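Local coordinates for protein putative gamma-glutamylcyclotransferase YkqA (Bacillus subtilis, PDB 2QIK) that is a putative gamma-glutamylcyclotransferase, probably an acyltransferase acting on gamma-glutamylamines, at residues G254-L257 / F263-K266; Y129-G134 / V217-G222. One frame throughout, in Å; residues are numbered along the deposited sequence.

Interaction 1. Residues G254-L257 / F263-K266; sequences GAEL and FTEK
T264 lies against A255, its OG1 and CG2 both resting on the CB methyl of that alanine, at 3.5 Å and 3.9 Å respectively. The small side chain of A255 lets the two backbones come near: the CA atoms of A255 and T264 are 5.8 Å apart. With chi1 at -65°, the threonine turns its methyl anti to the backbone N and its hydroxyl anti to the carbonyl carbon, and both branches end up beside the alanine. The pair belongs to a helical hairpin near the C-terminus, in which helix 245-258 turns through a very short connection into helix 261-273, with A255 just before the connection and T264 just after it. T264 OG1 also lies 3.3 Å from the carbonyl oxygen of A255, but its hydrogen bond goes to the carbonyl oxygen of S260, one helical turn earlier, which accounts for the polar end of a buried residue. At the solvent-exposed side, E256 adds a looser touch, its CG 4.3 Å from T264 CG2, while its carboxylate reaches on to K268 in a salt bridge between the two helices. The side chain of F263, beside T264, touches T186 and E187 of strand 185-193.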
loop_
_atom_site.group_PDB
_atom_site.type_symbol
_atom_site.label_atom_id
_atom_site.label_comp_id
_atom_site.label_asym_id
_atom_site.label_seq_id
_atom_site.Cartn_x
_atom_site.Cartn_y
_atom_site.Cartn_z
ATOM N N GLY A 254 3.078 -19.024 9.718
ATOM C CA GLY A 254 2.886 -17.685 10.296
ATOM C C GLY A 254 1.435 -17.456 10.640
ATOM O O GLY A 254 1.122 -16.892 11.696
ATOM N N ALA A 255 0.509 -17.921 9.810
ATOM C CA ALA A 255 -0.921 -17.723 10.109
ATOM C C ALA A 255 -1.337 -18.514 11.340
ATOM O O ALA A 255 -2.051 -18.014 12.182
ATOM C CB ALA A 255 -1.756 -18.143 8.938
ATOM N N GLU A 256 -0.851 -19.720 11.458
ATOM C CA GLU A 256 -1.130 -20.568 12.625
ATOM C C GLU A 256 -0.616 -19.913 13.889
ATOM O O GLU A 256 -1.269 -19.962 14.955
ATOM C CB GLU A 256 -0.440 -21.953 12.398
ATOM C CG GLU A 256 -1.078 -22.825 11.316
ATOM C CD GLU A 256 -0.106 -23.899 10.802
ATOM O OE1 GLU A 256 1.028 -24.037 11.409
ATOM O OE2 GLU A 256 -0.487 -24.654 9.863
ATOM N N LEU A 257 0.551 -19.243 13.796
ATOM C CA LEU A 257 1.091 -18.612 14.999
ATOM C C LEU A 257 0.285 -17.388 15.433
ATOM O O LEU A 257 0.074 -17.173 16.614
ATOM C CB LEU A 257 2.555 -18.234 14.778
ATOM C CG LEU A 257 3.458 -17.568 15.842
ATOM C CD1 LEU A 257 3.434 -18.437 17.077
ATOM C CD2 LEU A 257 4.864 -17.396 15.243
ATOM N N PHE A 263 -9.831 -17.423 10.182
ATOM C CA PHE A 263 -9.173 -16.798 9.023
ATOM C C PHE A 263 -8.139 -17.695 8.441
ATOM O O PHE A 263 -8.072 -17.850 7.220
ATOM C CB PHE A 263 -8.535 -15.465 9.396
ATOM C CG PHE A 263 -7.834 -14.850 8.244
ATOM C CD1 PHE A 263 -8.552 -14.175 7.286
ATOM C CD2 PHE A 263 -6.456 -14.990 8.087
ATOM C CE1 PHE A 263 -7.908 -13.691 6.146
ATOM C CE2 PHE A 263 -5.853 -14.504 6.950
ATOM C CZ PHE A 263 -6.582 -13.849 6.009
ATOM N N THR A 264 -7.354 -18.364 9.283
ATOM C CA THR A 264 -6.333 -19.260 8.803
ATOM C C THR A 264 -6.909 -20.377 8.005
ATOM O O THR A 264 -6.412 -20.732 6.941
ATOM C CB THR A 264 -5.515 -19.794 9.990
ATOM O OG1 THR A 264 -4.823 -18.713 10.597
ATOM C CG2 THR A 264 -4.531 -20.853 9.570
ATOM N N GLU A 265 -8.061 -20.882 8.458
ATOM C CA GLU A 265 -8.711 -21.935 7.700
ATOM C C GLU A 265 -9.187 -21.484 6.337
ATOM O O GLU A 265 -9.047 -22.199 5.330
ATOM C CB GLU A 265 -9.930 -22.435 8.484
ATOM C CG GLU A 265 -10.712 -23.400 7.654
ATOM C CD GLU A 265 -11.960 -23.882 8.363
ATOM O OE1 GLU A 265 -12.258 -25.079 8.104
ATOM O OE2 GLU A 265 -12.624 -23.181 9.139
ATOM N N LYS A 266 -9.795 -20.299 6.277
ATOM C CA LYS A 266 -10.183 -19.697 5.022
ATOM C C LYS A 266 -9.027 -19.490 4.066
ATOM O O LYS A 266 -9.163 -19.734 2.878
ATOM C CB LYS A 266 -10.862 -18.382 5.295
ATOM C CG LYS A 266 -12.287 -18.486 5.566
ATOM C CD LYS A 266 -12.920 -17.041 5.359
ATOM C CE LYS A 266 -14.345 -17.074 5.786
ATOM N NZ LYS A 266 -15.160 -15.805 5.339
#

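Interaction 2. Residues Y129-G134 / V217-G222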
loop_
_atom_site.group_PDB
_atom_site.type_symbol
_atom_site.label_atom_id
_atom_site.label_comp_id
_atom_site.label_asym_id
_atom_site.label_seq_id
_atom_site.Cartn_x
_atom_site.Cartn_y
_atom_site.Cartn_z
ATOM N N TYR A 129 5.820 0.613 11.828
ATOM C CA TYR A 129 4.844 -0.446 12.087
ATOM C C TYR A 129 4.640 -1.099 10.715
ATOM O O TYR A 129 4.118 -0.503 9.783
ATOM C CB TYR A 129 3.578 0.176 12.651
ATOM C CG TYR A 129 3.824 0.569 14.081
ATOM C CD1 TYR A 129 3.790 -0.398 15.084
ATOM C CD2 TYR A 129 4.190 1.850 14.431
ATOM C CE1 TYR A 129 4.070 -0.077 16.405
ATOM C CE2 TYR A 129 4.515 2.163 15.722
ATOM C CZ TYR A 129 4.433 1.240 16.701
ATOM O OH TYR A 129 4.754 1.573 18.001
ATOM N N TYR A 130 5.083 -2.339 10.609
ATOM C CA TYR A 130 5.154 -3.130 9.390
ATOM C C TYR A 130 4.105 -4.239 9.431
ATOM O O TYR A 130 4.118 -5.100 10.318
ATOM C CB TYR A 130 6.546 -3.723 9.193
ATOM C CG TYR A 130 6.623 -4.752 8.083
ATOM C CD1 TYR A 130 6.169 -4.467 6.828
ATOM C CD2 TYR A 130 7.094 -6.007 8.338
ATOM C CE1 TYR A 130 6.121 -5.432 5.851
ATOM C CE2 TYR A 130 7.095 -7.005 7.357
ATOM C CZ TYR A 130 6.586 -6.691 6.109
ATOM O OH TYR A 130 6.514 -7.668 5.148
ATOM N N PHE A 131 3.187 -4.201 8.453
ATOM C CA PHE A 131 2.072 -5.177 8.353
ATOM C C PHE A 131 2.404 -6.267 7.322
ATOM O O PHE A 131 2.555 -5.956 6.119
ATOM C CB PHE A 131 0.815 -4.447 7.977
ATOM C CG PHE A 131 -0.399 -5.293 7.918
ATOM C CD1 PHE A 131 -1.026 -5.807 9.050
ATOM C CD2 PHE A 131 -0.992 -5.600 6.704
ATOM C CE1 PHE A 131 -2.172 -6.628 8.955
ATOM C CE2 PHE A 131 -2.103 -6.472 6.671
ATOM C CZ PHE A 131 -2.675 -6.913 7.756
ATOM N N ALA A 132 2.553 -7.480 7.813
ATOM C CA ALA A 132 2.848 -8.617 6.984
ATOM C C ALA A 132 1.621 -9.507 6.882
ATOM O O ALA A 132 1.018 -9.855 7.907
ATOM C CB ALA A 132 3.994 -9.459 7.682
ATOM N N TYR A 133 1.320 -9.970 5.685
ATOM C CA TYR A 133 0.130 -10.770 5.405
ATOM C C TYR A 133 0.452 -12.096 4.730
ATOM O O TYR A 133 -0.458 -12.877 4.455
ATOM C CB TYR A 133 -0.869 -9.956 4.586
ATOM C CG TYR A 133 -0.292 -9.446 3.278
ATOM C CD1 TYR A 133 0.223 -8.189 3.197
ATOM C CD2 TYR A 133 -0.184 -10.258 2.179
ATOM C CE1 TYR A 133 0.840 -7.717 2.006
ATOM C CE2 TYR A 133 0.381 -9.825 1.029
ATOM C CZ TYR A 133 0.925 -8.564 0.933
ATOM O OH TYR A 133 1.463 -8.216 -0.261
ATOM N N GLY A 134 1.709 -12.345 4.430
ATOM C CA GLY A 134 2.100 -13.581 3.807
ATOM C C GLY A 134 3.298 -14.216 4.486
ATOM O O GLY A 134 3.278 -14.421 5.651
ATOM N N VAL A 217 -1.283 1.316 5.074
ATOM C CA VAL A 217 -2.589 0.909 5.521
ATOM C C VAL A 217 -2.728 1.239 6.975
ATOM O O VAL A 217 -1.790 1.305 7.731
ATOM C CB VAL A 217 -2.844 -0.614 5.283
ATOM C CG1 VAL A 217 -2.940 -0.899 3.829
ATOM C CG2 VAL A 217 -1.806 -1.499 5.968
ATOM N N ASP A 218 -3.984 1.407 7.384
ATOM C CA ASP A 218 -4.360 1.612 8.816
ATOM C C ASP A 218 -4.965 0.308 9.309
ATOM O O ASP A 218 -5.835 -0.273 8.654
ATOM C CB ASP A 218 -5.392 2.717 9.002
ATOM C CG ASP A 218 -4.883 4.095 8.681
ATOM O OD1 ASP A 218 -3.700 4.324 8.367
ATOM O OD2 ASP A 218 -5.703 5.049 8.800
ATOM N N VAL A 219 -4.519 -0.214 10.466
ATOM C CA VAL A 219 -4.980 -1.501 10.945
ATOM C C VAL A 219 -5.331 -1.457 12.385
ATOM O O VAL A 219 -4.907 -0.527 13.059
ATOM C CB VAL A 219 -3.978 -2.669 10.713
ATOM C CG1 VAL A 219 -3.585 -2.779 9.278
ATOM C CG2 VAL A 219 -2.752 -2.525 11.657
ATOM N N GLU A 220 -6.123 -2.480 12.807
ATOM C CA GLU A 220 -6.506 -2.629 14.163
ATOM C C GLU A 220 -5.770 -3.792 14.790
ATOM O O GLU A 220 -5.900 -4.855 14.299
ATOM C CB GLU A 220 -8.038 -2.757 14.319
ATOM C CG GLU A 220 -8.363 -2.194 15.691
ATOM C CD GLU A 220 -9.817 -2.121 16.076
ATOM O OE1 GLU A 220 -10.702 -2.148 15.167
ATOM O OE2 GLU A 220 -10.022 -2.013 17.315
ATOM N N ALA A 221 -5.094 -3.550 15.894
ATOM C CA ALA A 221 -4.349 -4.641 16.565
ATOM C C ALA A 221 -4.457 -4.340 18.056
ATOM O O ALA A 221 -3.939 -3.287 18.505
ATOM C CB ALA A 221 -2.837 -4.659 16.105
ATOM N N GLY A 222 -5.014 -5.308 18.811
ATOM C CA GLY A 222 -5.043 -5.231 20.285
ATOM C C GLY A 222 -5.967 -4.134 20.745
ATOM O O GLY A 222 -5.757 -3.499 21.804
#
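F131 meets V219 through a CH-pi contact, with one methyl, CG1, set over a face of the phenyl ring. CG1 is 4.2 Å from the ring centroid and 18° off the ring normal, displaced toward the rim, so that its nearest ring atoms are CD1, at 4.0 Å, and CE1, at 4.1 Å. The phenylalanine reaches out because CG stands anti to the backbone N (chi1 -177°), while V219 holds CG1 anti to its own carbonyl carbon and thus extends that branch to the ring.

Plain apolar packing adds V217, whose CG2 comes obliquely to F131 CD2 at 4.2 Å. V217 and V219 are two residues apart on one strand and both point toward the phenylalanine, as expected for the same face of an extended chain, and the ring thus receives both valines. The nearest CA atoms, those of F131 and V217, are 8.2 Å apart, and no hydrogen bond joins the segments.

Backbone hydrogen bonds instead run through strand 224-234, where L230 bonds to Y129 and F131 and C229 to V217. That strand thus links 128-132 and 212-221 within the beta structure of the second, C-terminal lobe, consistent with the AIG2-like fold of the gamma-glutamylcyclotransferase family, and F131 and V219 also both touch A158 of strand 154-161.

Polar contacts lie around this buried apolar cluster. The F131 carbonyl oxygen takes a hydrogen bond with T231 OG1, and D218, on the strand between the two valines, forms a salt bridge with K13. Where the first strand gives way to loop, Y133 N hydrogen-bonds a citrate, probably from the crystallisation liquor.

Both contacts are buried and belong to the second, C-terminal lobe, yet they differ in setting. All three touching residues of interaction 2 are buried, whereas interaction 1 includes the exposed E256. The centre of interaction 2 lies about 11 Å from the chain's centre and it joins segments 83 residues apart in sequence; that of interaction 1 lies about 22 Å out, between consecutive helices. They share no helix or strand, and their nearest atoms are about 6 Å apart without touching. Strand 185-193 nevertheless relates them, since it pairs with strand 128-132 and also receives F263 of helix 261-273. Aromatic and branched apolar groups make up interaction 2, whereas interaction 1 combines a methyl, a hydroxyl and an exposed glutamate.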